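Local coordinates for prophenoloxidase b (Marsupenaeus japonicus, PDB 3WKY), which carries a type 3 copper centre and is the precursor of a phenoloxidase, which probably hydroxylates monophenols and oxidises o-diphenols, at residues E20-L25 and A45-D50; K85-A90 and K97-M102; D437-V440 and N444-H447; Q579-T584 and M588-F593. One frame throughout, in Å; residues are numbered along the deposited sequence. Where two conformers were deposited one is given.

Contact 1 of 4, residues E20-L25 and A45-D50; sequences ESTSTL and AVTVLD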
loop_
_atom_site.group_PDB
_atom_site.type_symbol
_atom_site.label_atom_id
_atom_site.label_comp_id
_atom_site.label_asym_id
_atom_site.label_seq_id
_atom_site.Cartn_x
_atom_site.Cartn_y
_atom_site.Cartn_z
ATOM N N GLU A 20 43.107 3.220 28.282
ATOM C CA GLU A 20 44.562 3.074 28.301
ATOM C C GLU A 20 44.951 1.773 28.980
ATOM O O GLU A 20 44.141 1.167 29.678
ATOM C CB GLU A 20 45.226 4.270 28.987
ATOM C CG GLU A 20 44.880 5.630 28.376
ATOM C CD GLU A 20 45.384 5.798 26.949
ATOM O OE1 GLU A 20 46.312 5.065 26.550
ATOM O OE2 GLU A 20 44.858 6.670 26.225
ATOM N N SER A 21 46.183 1.326 28.754
ATOM C CA SER A 21 46.668 0.108 29.392
ATOM C C SER A 21 46.794 0.313 30.894
ATOM O O SER A 21 46.850 1.447 31.375
ATOM C CB SER A 21 48.037 -0.284 28.836
ATOM O OG SER A 21 49.020 0.648 29.252
ATOM N N THR A 22 46.831 -0.792 31.630
ATOM C CA THR A 22 47.064 -0.739 33.068
ATOM C C THR A 22 48.435 -0.113 33.351
ATOM O O THR A 22 48.603 0.632 34.319
ATOM C CB THR A 22 46.988 -2.140 33.692
ATOM O OG1 THR A 22 45.768 -2.777 33.289
ATOM C CG2 THR A 22 47.036 -2.057 35.217
ATOM N N SER A 23 49.408 -0.405 32.490
ATOM C CA SER A 23 50.746 0.169 32.634
ATOM C C SER A 23 50.736 1.695 32.556
ATOM O O SER A 23 51.387 2.366 33.357
ATOM C CB SER A 23 51.700 -0.407 31.586
ATOM O OG SER A 23 51.939 -1.781 31.812
ATOM N N THR A 24 49.994 2.241 31.595
ATOM C CA THR A 24 49.890 3.689 31.431
ATOM C C THR A 24 49.234 4.329 32.653
ATOM O O THR A 24 49.650 5.395 33.119
ATOM C CB THR A 24 49.066 4.057 30.177
ATOM O OG1 THR A 24 49.731 3.579 29.002
ATOM C CG2 THR A 24 48.885 5.563 30.068
ATOM N N LEU A 25 48.202 3.676 33.170
ATOM C CA LEU A 25 47.497 4.198 34.333
ATOM C C LEU A 25 48.402 4.130 35.560
ATOM O O LEU A 25 48.495 5.087 36.333
ATOM C CB LEU A 25 46.208 3.405 34.577
ATOM C CG LEU A 25 45.397 3.793 35.818
ATOM C CD1 LEU A 25 44.778 5.171 35.663
ATOM C CD2 LEU A 25 44.328 2.744 36.119
ATOM N N ALA A 45 53.243 -4.214 26.750
ATOM C CA ALA A 45 53.218 -4.550 28.166
ATOM C C ALA A 45 51.783 -4.720 28.653
ATOM O O ALA A 45 50.969 -3.795 28.589
ATOM C CB ALA A 45 53.936 -3.487 28.975
ATOM N N VAL A 46 51.490 -5.920 29.137
ATOM C CA VAL A 46 50.168 -6.281 29.619
ATOM C C VAL A 46 50.393 -7.115 30.879
ATOM O O VAL A 46 51.396 -7.820 30.974
ATOM C CB VAL A 46 49.405 -7.062 28.518
ATOM C CG1 VAL A 46 48.591 -8.204 29.086
ATOM C CG2 VAL A 46 48.535 -6.116 27.690
ATOM N N THR A 47 49.502 -7.011 31.864
ATOM C CA THR A 47 49.654 -7.787 33.092
ATOM C C THR A 47 49.545 -9.268 32.799
ATOM O O THR A 47 48.848 -9.672 31.869
ATOM C CB THR A 47 48.577 -7.447 34.138
ATOM O OG1 THR A 47 47.279 -7.626 33.559
ATOM C CG2 THR A 47 48.729 -6.020 34.627
ATOM N N VAL A 48 50.242 -10.081 33.586
ATOM C CA VAL A 48 50.062 -11.519 33.510
ATOM C C VAL A 48 48.772 -11.861 34.235
ATOM O O VAL A 48 48.554 -11.418 35.364
ATOM C CB VAL A 48 51.227 -12.284 34.171
ATOM C CG1 VAL A 48 51.000 -13.791 34.068
ATOM C CG2 VAL A 48 52.551 -11.895 33.524
ATOM N N LEU A 49 47.913 -12.639 33.589
ATOM C CA LEU A 49 46.674 -13.059 34.228
ATOM C C LEU A 49 46.847 -14.431 34.879
ATOM O O LEU A 49 46.925 -15.446 34.189
ATOM C CB LEU A 49 45.520 -13.082 33.220
ATOM C CG LEU A 49 44.145 -13.453 33.783
ATOM C CD1 LEU A 49 43.779 -12.517 34.917
ATOM C CD2 LEU A 49 43.074 -13.425 32.697
ATOM N N ASP A 50 46.918 -14.445 36.208
ATOM C CA ASP A 50 47.022 -15.684 36.977
ATOM C C ASP A 50 45.934 -16.670 36.570
ATOM O O ASP A 50 44.752 -16.321 36.569
ATOM C CB ASP A 50 46.884 -15.392 38.474
ATOM C CG ASP A 50 48.147 -14.816 39.084
ATOM O OD1 ASP A 50 49.050 -14.400 38.327
ATOM O OD2 ASP A 50 48.230 -14.773 40.331
HETATM O O HOH W 1 45.696 -5.269 33.706
HETATM O O HOH W 2 49.427 -2.709 31.000
#
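Ser23 and Ala45 are the pair whose CA atoms lie nearest across the segments, 7.0 Å apart, where the first turn of helix 22-29 comes up beside the short strand 45-47. At that separation water does much of the joining. One molecule takes the amide hydrogen of Ser23 N at 2.7 Å and gives its own to Ala45 O, so the first turn of the helix is tied to the strand backbone. A second bridges two side chains, sitting 2.5 Å from Thr22 OG1 and donating to Thr47 OG1 at 2.8 Å. The helix itself begins with a classical N-cap: Ser21 OG accepts from Thr24 N at 3.0 Å, a fairly straight bond of 159°. Strand 45-47 pairs antiparallel with strand 36-38 in a two-stranded sheet, and the contact fastens that small sheet to the helix start. Direct touching is light. The methyl groups Thr22 CG2 and Thr47 CG2 meet at 4.3 Å, while Ser23 OG lies 3.9 Å from Ala45 CB. Asp105 spans the same junction, one carboxylate oxygen taking Thr22 N and the other Thr47 N, and Thr47 OG1 is also bonded to Met102 O.

Contact 2 of 4, residues K85-A90 and K97-M102; sequences KVFIEA and KDVAIM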
loop_
_atom_site.group_PDB
_atom_site.type_symbol
_atom_site.label_atom_id
_atom_site.label_comp_id
_atom_site.label_asym_id
_atom_site.label_seq_id
_atom_site.Cartn_x
_atom_site.Cartn_y
_atom_site.Cartn_z
ATOM N N LYS A 85 31.093 -10.595 40.137
ATOM C CA LYS A 85 31.022 -11.662 41.134
ATOM C C LYS A 85 32.370 -11.838 41.830
ATOM O O LYS A 85 32.438 -11.969 43.054
ATOM C CB LYS A 85 30.584 -12.980 40.491
ATOM C CG LYS A 85 30.682 -14.193 41.427
ATOM C CD LYS A 85 30.376 -15.494 40.703
ATOM C CE LYS A 85 30.728 -16.707 41.557
ATOM N NZ LYS A 85 29.902 -16.785 42.789
ATOM N N VAL A 86 33.442 -11.818 41.045
ATOM C CA VAL A 86 34.788 -11.944 41.587
ATOM C C VAL A 86 35.157 -10.727 42.432
ATOM O O VAL A 86 35.725 -10.877 43.513
ATOM C CB VAL A 86 35.832 -12.171 40.467
ATOM C CG1 VAL A 86 37.233 -12.285 41.051
ATOM C CG2 VAL A 86 35.483 -13.415 39.670
ATOM N N PHE A 87 34.821 -9.530 41.945
ATOM C CA PHE A 87 35.078 -8.293 42.678
ATOM C C PHE A 87 34.333 -8.297 44.016
ATOM O O PHE A 87 34.887 -7.951 45.059
ATOM C CB PHE A 87 34.595 -7.073 41.885
ATOM C CG PHE A 87 35.414 -6.752 40.656
ATOM C CD1 PHE A 87 36.635 -7.368 40.415
ATOM C CD2 PHE A 87 34.959 -5.800 39.749
ATOM C CE1 PHE A 87 37.380 -7.051 39.275
ATOM C CE2 PHE A 87 35.694 -5.475 38.615
ATOM C CZ PHE A 87 36.909 -6.100 38.379
ATOM N N ILE A 88 33.061 -8.676 43.960
ATOM C CA ILE A 88 32.176 -8.631 45.117
ATOM C C ILE A 88 32.606 -9.644 46.177
ATOM O O ILE A 88 32.529 -9.369 47.380
ATOM C CB ILE A 88 30.720 -8.898 44.678
ATOM C CG1 ILE A 88 30.178 -7.679 43.920
ATOM C CG2 ILE A 88 29.832 -9.228 45.868
ATOM C CD1 ILE A 88 29.008 -8.004 42.985
ATOM N N GLU A 89 33.073 -10.804 45.725
ATOM C CA GLU A 89 33.422 -11.892 46.638
ATOM C C GLU A 89 34.873 -11.833 47.134
ATOM O O GLU A 89 35.298 -12.685 47.909
ATOM C CB GLU A 89 33.115 -13.249 45.998
ATOM C CG GLU A 89 31.625 -13.512 45.786
ATOM C CD GLU A 89 31.346 -14.853 45.121
ATOM O OE1 GLU A 89 32.312 -15.533 44.711
ATOM O OE2 GLU A 89 30.160 -15.227 45.002
ATOM N N ALA A 90 35.626 -10.831 46.691
ATOM C CA ALA A 90 37.003 -10.644 47.158
ATOM C C ALA A 90 37.042 -10.500 48.680
ATOM O O ALA A 90 36.216 -9.789 49.262
ATOM C CB ALA A 90 37.625 -9.430 46.501
ATOM N N LYS A 97 41.290 -4.538 44.813
ATOM C CA LYS A 97 42.180 -3.654 44.074
ATOM C C LYS A 97 43.201 -4.434 43.231
ATOM O O LYS A 97 43.471 -4.081 42.082
ATOM C CB LYS A 97 42.888 -2.718 45.053
ATOM C CG LYS A 97 43.942 -1.811 44.437
ATOM C CD LYS A 97 44.713 -1.041 45.516
ATOM C CE LYS A 97 45.941 -1.806 46.023
ATOM N NZ LYS A 97 45.617 -3.060 46.769
ATOM N N ASP A 98 43.747 -5.506 43.801
ATOM C CA ASP A 98 44.711 -6.341 43.087
ATOM C C ASP A 98 44.075 -7.093 41.921
ATOM O O ASP A 98 44.667 -7.200 40.845
ATOM C CB ASP A 98 45.367 -7.351 44.032
ATOM C CG ASP A 98 46.235 -6.693 45.091
ATOM O OD1 ASP A 98 46.599 -5.505 44.927
ATOM O OD2 ASP A 98 46.555 -7.377 46.089
ATOM N N VAL A 99 42.883 -7.638 42.142
ATOM C CA VAL A 99 42.183 -8.377 41.092
ATOM C C VAL A 99 41.820 -7.450 39.927
ATOM O O VAL A 99 41.989 -7.810 38.760
ATOM C CB VAL A 99 40.931 -9.092 41.637
ATOM C CG1 VAL A 99 40.051 -9.589 40.498
ATOM C CG2 VAL A 99 41.335 -10.246 42.540
ATOM N N ALA A 100 41.344 -6.253 40.258
ATOM C CA ALA A 100 41.030 -5.227 39.264
ATOM C C ALA A 100 42.241 -4.899 38.391
ATOM O O ALA A 100 42.164 -4.965 37.164
ATOM C CB ALA A 100 40.518 -3.967 39.947
ATOM N N ILE A 101 43.350 -4.536 39.034
ATOM C CA ILE A 101 44.590 -4.200 38.333
ATOM C C ILE A 101 45.068 -5.335 37.423
ATOM O O ILE A 101 45.500 -5.093 36.295
ATOM C CB ILE A 101 45.711 -3.834 39.332
ATOM C CG1 ILE A 101 45.404 -2.503 40.019
ATOM C CG2 ILE A 101 47.060 -3.754 38.629
ATOM C CD1 ILE A 101 45.348 -1.330 39.065
ATOM N N MET A 102 44.971 -6.572 37.903
ATOM C CA MET A 102 45.421 -7.721 37.120
ATOM C C MET A 102 44.543 -7.999 35.896
ATOM O O MET A 102 45.050 -8.356 34.828
ATOM C CB MET A 102 45.500 -8.981 37.993
ATOM C CG MET A 102 45.973 -10.219 37.235
ATOM S SD MET A 102 46.343 -11.646 38.285
ATOM C CE MET A 102 47.644 -10.951 39.309
#
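Val99 CG1 stands anti to its backbone N (chi1 167°), and this rotation carries the methyl across to the facing helix, where it meets two residues at once. Val86 is turned in the same sense, with its own CG1 anti to N, and the two methyls touch at 3.9 Å as the side chains cross at about a right angle. Phe87 arrives differently: its ring carbon CG lies anti to the carbonyl carbon (chi1 -71°), which swings the ring toward the second helix although its CB does not point there. Its edge does the touching, with Val99 CG1 lying in the ring plane 3.9 Å from Phe87 CE1. The same CE1 comes within 4.1 Å of Ala100 CA, so the small alanine lets the ring corner approach the helix backbone itself. Val99 CG1 thus touches a methyl and a ring edge on successive residues, by van der Waals contact alone. Charged groups are paired within their own segments, Lys85 NZ with Glu89 OE2 at 2.7 Å and Lys97 NZ with Asp98 OD1. Leu53 touches both Val86 and Val99, and helix 109-122 packs on Phe87 through Phe112, Leu116 and Thr119. The axes of the short helical segments 85-89 and 97-102 approach to 9.8 Å, with 156° between their directions, the arrangement of an antiparallel helical hairpin within the all-alpha domain of the hemocyanin family.

Contact 3 of 4, residues D437-V440 and N444-H447; sequences DDYV and NLLH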
loop_
_atom_site.group_PDB
_atom_site.type_symbol
_atom_site.label_atom_id
_atom_site.label_comp_id
_atom_site.label_asym_id
_atom_site.label_seq_id
_atom_site.Cartn_x
_atom_site.Cartn_y
_atom_site.Cartn_z
ATOM N N ASP A 437 19.894 38.792 43.931
ATOM C CA ASP A 437 19.702 40.001 44.725
ATOM C C ASP A 437 18.577 40.864 44.158
ATOM O O ASP A 437 18.413 40.927 42.938
ATOM C CB ASP A 437 21.001 40.811 44.790
ATOM C CG ASP A 437 22.009 40.220 45.758
ATOM O OD1 ASP A 437 21.579 39.598 46.752
ATOM O OD2 ASP A 437 23.227 40.383 45.527
ATOM N N ASP A 438 17.793 41.458 45.065
ATOM C CA ASP A 438 16.719 42.395 44.722
ATOM C C ASP A 438 15.485 41.744 44.101
ATOM O O ASP A 438 14.638 42.417 43.505
ATOM C CB ASP A 438 17.237 43.527 43.832
ATOM C CG ASP A 438 18.245 44.402 44.541
ATOM O OD1 ASP A 438 17.995 44.756 45.713
ATOM O OD2 ASP A 438 19.288 44.724 43.932
ATOM N N TYR A 439 15.368 40.432 44.250
ATOM C CA TYR A 439 14.159 39.752 43.803
ATOM C C TYR A 439 13.744 38.756 44.863
ATOM O O TYR A 439 14.567 37.972 45.341
ATOM C CB TYR A 439 14.360 39.042 42.458
ATOM C CG TYR A 439 13.151 38.240 42.008
ATOM C CD1 TYR A 439 12.000 38.875 41.563
ATOM C CD2 TYR A 439 13.169 36.849 42.022
ATOM C CE1 TYR A 439 10.889 38.147 41.153
ATOM C CE2 TYR A 439 12.066 36.113 41.617
ATOM C CZ TYR A 439 10.933 36.766 41.182
ATOM O OH TYR A 439 9.842 36.040 40.771
ATOM N N VAL A 440 12.473 38.806 45.249
ATOM C CA VAL A 440 11.901 37.775 46.102
ATOM C C VAL A 440 10.735 37.134 45.357
ATOM O O VAL A 440 9.770 37.809 44.988
ATOM C CB VAL A 440 11.420 38.330 47.460
ATOM C CG1 VAL A 440 10.767 37.220 48.284
ATOM C CG2 VAL A 440 12.590 38.947 48.230
ATOM N N ASN A 444 4.480 30.122 45.872
ATOM C CA ASN A 444 3.975 29.101 44.950
ATOM C C ASN A 444 4.414 29.269 43.498
ATOM O O ASN A 444 3.749 28.773 42.580
ATOM C CB ASN A 444 2.456 28.991 45.058
ATOM C CG ASN A 444 2.010 28.726 46.468
ATOM O OD1 ASN A 444 2.552 27.845 47.140
ATOM N ND2 ASN A 444 1.031 29.500 46.945
ATOM N N LEU A 445 5.531 29.965 43.312
ATOM C CA LEU A 445 6.130 30.160 41.997
ATOM C C LEU A 445 7.540 29.591 41.975
ATOM O O LEU A 445 8.368 29.913 42.840
ATOM C CB LEU A 445 6.158 31.647 41.627
ATOM C CG LEU A 445 6.857 32.042 40.318
ATOM C CD1 LEU A 445 6.137 31.465 39.099
ATOM C CD2 LEU A 445 6.983 33.559 40.189
ATOM N N LEU A 446 7.815 28.729 40.997
ATOM C CA LEU A 446 9.148 28.149 40.836
ATOM C C LEU A 446 9.718 28.572 39.491
ATOM O O LEU A 446 8.965 28.809 38.538
ATOM C CB LEU A 446 9.088 26.620 40.915
ATOM C CG LEU A 446 8.541 26.021 42.214
ATOM C CD1 LEU A 446 8.593 24.498 42.163
ATOM C CD2 LEU A 446 9.324 26.538 43.413
ATOM N N HIS A 447 11.042 28.681 39.406
ATOM C CA HIS A 447 11.661 29.071 38.145
ATOM C C HIS A 447 12.644 28.032 37.636
ATOM O O HIS A 447 13.150 27.206 38.389
ATOM C CB HIS A 447 12.393 30.413 38.264
ATOM C CG HIS A 447 11.488 31.589 38.435
ATOM N ND1 HIS A 447 11.209 32.137 39.667
ATOM C CD2 HIS A 447 10.795 32.322 37.528
ATOM C CE1 HIS A 447 10.384 33.161 39.513
ATOM N NE2 HIS A 447 10.119 33.294 38.228
#
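Tyr439 and His447 reach for each other from opposite directions, across the loop that leads into strand 445-456 of the hemocyanin Ig-like domain. The tyrosine has its CG anti to the backbone N (chi1 176°), which sends the phenol out from the loop until its hydroxyl arrives at the imidazole. The ring planes stand at 69° with centroids 5.9 Å apart, an oblique meeting. Tyr439 OH lies near the imidazole plane, and His447 CE1 lies near the phenol plane. Leu445, two residues earlier on the strand, brings its CD2 methyl to 3.8 Å from Tyr439 OH, so the hydroxyl is touched by both an imidazole carbon and an aliphatic branch. The imidazole has a partner of its own, since His447 ND1 is hydrogen-bonded to Glu432 on strand 424-432, a bond that limits how the ring can turn. Thr663 of strand 655-664 touches both Leu445 and His447, and Val671 touches the phenol. An alanine at Tyr439 would remove the whole phenol and would probably leave CE1 of His447 and the Leu445 methyl without their covering from the loop. The tightest approach is 3.2 Å, from Tyr439 OH to His447 CE1.

Contact 4 of 4, residues Q579-T584 and M588-F593; sequences QVPRGT and MNFHFF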
loop_
_atom_site.group_PDB
_atom_site.type_symbol
_atom_site.label_atom_id
_atom_site.label_comp_id
_atom_site.label_asym_id
_atom_site.label_seq_id
_atom_site.Cartn_x
_atom_site.Cartn_y
_atom_site.Cartn_z
ATOM N N GLN A 579 15.135 18.579 38.681
ATOM C CA GLN A 579 14.128 18.313 39.694
ATOM C C GLN A 579 12.812 19.046 39.421
ATOM O O GLN A 579 11.742 18.591 39.829
ATOM C CB GLN A 579 14.683 18.725 41.058
ATOM C CG GLN A 579 13.773 18.498 42.226
ATOM C CD GLN A 579 14.521 18.763 43.517
ATOM O OE1 GLN A 579 15.551 19.451 43.502
ATOM N NE2 GLN A 579 14.036 18.206 44.629
ATOM N N VAL A 580 12.894 20.182 38.735
ATOM C CA VAL A 580 11.720 20.994 38.437
ATOM C C VAL A 580 11.496 20.949 36.927
ATOM O O VAL A 580 12.427 21.204 36.163
ATOM C CB VAL A 580 11.948 22.454 38.908
ATOM C CG1 VAL A 580 10.782 23.378 38.491
ATOM C CG2 VAL A 580 12.149 22.487 40.443
ATOM N N PRO A 581 10.272 20.609 36.489
ATOM C CA PRO A 581 9.985 20.683 35.042
ATOM C C PRO A 581 10.258 22.096 34.511
ATOM O O PRO A 581 10.128 23.059 35.263
ATOM C CB PRO A 581 8.487 20.364 34.967
ATOM C CG PRO A 581 8.238 19.476 36.163
ATOM C CD PRO A 581 9.139 20.056 37.255
ATOM N N ARG A 582 10.636 22.212 33.241
ATOM C CA ARG A 582 11.021 23.500 32.651
ATOM C C ARG A 582 9.994 24.605 32.871
ATOM O O ARG A 582 10.346 25.727 33.261
ATOM C CB ARG A 582 11.267 23.339 31.144
ATOM C CG ARG A 582 11.682 24.616 30.406
ATOM C CD ARG A 582 11.520 24.401 28.894
ATOM N NE ARG A 582 11.957 25.517 28.050
ATOM C CZ ARG A 582 11.191 26.547 27.683
ATOM N NH1 ARG A 582 9.936 26.649 28.110
ATOM N NH2 ARG A 582 11.687 27.494 26.892
ATOM N N GLY A 583 8.724 24.295 32.625
ATOM C CA GLY A 583 7.692 25.317 32.673
ATOM C C GLY A 583 7.799 26.235 31.465
ATOM O O GLY A 583 8.574 25.973 30.530
ATOM N N THR A 584 7.025 27.318 31.469
ATOM C CA THR A 584 6.921 28.183 30.294
ATOM C C THR A 584 7.244 29.628 30.642
ATOM O O THR A 584 7.259 30.011 31.813
ATOM C CB THR A 584 5.496 28.162 29.696
ATOM O OG1 THR A 584 4.561 28.681 30.661
ATOM C CG2 THR A 584 5.071 26.738 29.315
ATOM N N MET A 588 3.515 28.011 33.865
ATOM C CA MET A 588 2.719 26.819 33.602
ATOM C C MET A 588 2.191 26.249 34.912
ATOM O O MET A 588 2.929 26.131 35.896
ATOM C CB MET A 588 3.588 25.798 32.854
ATOM C CG MET A 588 2.968 24.441 32.633
ATOM S SD MET A 588 4.188 23.480 31.690
ATOM C CE MET A 588 3.371 21.886 31.639
ATOM N N ASN A 589 0.912 25.885 34.933
ATOM C CA ASN A 589 0.262 25.479 36.176
ATOM C C ASN A 589 0.317 23.976 36.446
ATOM O O ASN A 589 0.003 23.171 35.572
ATOM C CB ASN A 589 -1.191 25.959 36.187
ATOM C CG ASN A 589 -1.305 27.447 35.928
ATOM O OD1 ASN A 589 -1.997 27.879 35.005
ATOM N ND2 ASN A 589 -0.617 28.239 36.734
ATOM N N PHE A 590 0.706 23.610 37.669
ATOM C CA PHE A 590 0.820 22.212 38.083
ATOM C C PHE A 590 0.027 21.921 39.346
ATOM O O PHE A 590 -0.034 22.753 40.263
ATOM C CB PHE A 590 2.280 21.839 38.361
ATOM C CG PHE A 590 3.147 21.777 37.136
ATOM C CD1 PHE A 590 3.629 22.939 36.551
ATOM C CD2 PHE A 590 3.526 20.548 36.601
ATOM C CE1 PHE A 590 4.445 22.889 35.429
ATOM C CE2 PHE A 590 4.346 20.482 35.472
ATOM C CZ PHE A 590 4.805 21.662 34.886
ATOM N N HIS A 591 -0.567 20.729 39.399
ATOM C CA HIS A 591 -1.120 20.216 40.643
ATOM C C HIS A 591 0.026 19.809 41.561
ATOM O O HIS A 591 1.015 19.237 41.107
ATOM C CB HIS A 591 -1.968 18.970 40.394
ATOM C CG HIS A 591 -3.228 19.215 39.624
ATOM N ND1 HIS A 591 -4.215 20.076 40.057
ATOM C CD2 HIS A 591 -3.686 18.666 38.472
ATOM C CE1 HIS A 591 -5.212 20.068 39.190
ATOM N NE2 HIS A 591 -4.918 19.218 38.220
ATOM N N PHE A 592 -0.140 20.062 42.860
ATOM C CA PHE A 592 0.840 19.689 43.880
ATOM C C PHE A 592 0.013 18.935 44.923
ATOM O O PHE A 592 -0.593 19.532 45.820
ATOM C CB PHE A 592 1.462 20.976 44.440
ATOM C CG PHE A 592 2.678 20.784 45.323
ATOM C CD1 PHE A 592 2.533 20.635 46.705
ATOM C CD2 PHE A 592 3.963 20.877 44.796
ATOM C CE1 PHE A 592 3.654 20.506 47.534
ATOM C CE2 PHE A 592 5.084 20.755 45.615
ATOM C CZ PHE A 592 4.925 20.572 46.990
ATOM N N PHE A 593 -0.054 17.618 44.769
ATOM C CA PHE A 593 -0.904 16.763 45.600
ATOM C C PHE A 593 -0.161 16.389 46.877
ATOM O O PHE A 593 1.007 15.990 46.822
ATOM C CB PHE A 593 -1.261 15.488 44.811
ATOM C CG PHE A 593 -1.905 14.376 45.641
ATOM C CD1 PHE A 593 -1.123 13.475 46.375
ATOM C CD2 PHE A 593 -3.275 14.190 45.619
ATOM C CE1 PHE A 593 -1.705 12.445 47.104
ATOM C CE2 PHE A 593 -3.874 13.161 46.347
ATOM C CZ PHE A 593 -3.084 12.281 47.087
#
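Apolar contact is made first by Pro581 and Phe590, both buried. The proline ring crosses the phenyl group obliquely, with Pro581 CB 3.9 Å from Phe590 CZ and Pro581 CG close to CE2 of the same ring. Toward the start of the strand, Met588 supplies a second apolar patch. Its CG is anti to the backbone N (chi1 174°) and the rest of the chain is extended, which brings the sulfur past the loop before the end of the chain leads away: Met588 SD is 4.1 Å from Gly583 CA and 4.1 Å from Thr584 CG2. Thr584 crosses this side chain at about a right angle and covers its base, OG1 lying 3.8 Å from Met588 CB. Among the polar contacts, Thr584 OG1 makes a weak hydrogen bond with Gly587 N in the intervening turn. A glycine in place of Thr584 would remove both branches and is likely to open a gap beside Met588 CB and SD, while Gly587 N would lose its weak hydroxyl partner. Strand 588-598 of the Ig-like domain runs between strands 655-664 and 501-509, where Phe590 packs on Ile662 and Leu507; helix 218-239 of the copper-containing domain, which bears His226 of the copper-oxygen cluster pocket, lies against them with Met235 on Pro581 and Phe590 and Leu238 on Met588, so the contact lies where the two domains meet.

Overall arrangement
Along the chain the four contacts close one after another, and in space they form two pairs. Contacts 1 and 2 have centres about 15 Å apart and touch where strand 45-47 meets the end of helix 93-103, so the start of helix 22-29 and the helical hairpin form one continuous region. Contacts 3 and 4, also about 15 Å apart between centres, belong to the Ig-like domain and share its mixed sheet through strands 445-456 and 588-598, with strand 655-664 between them. Contacts 2 and 4 lie about 45 Å apart between centres, on opposite sides of the chain's centre. The principle is that contacts near in sequence close local parts of the fold, while helix 218-239, at contact 4, joins domains.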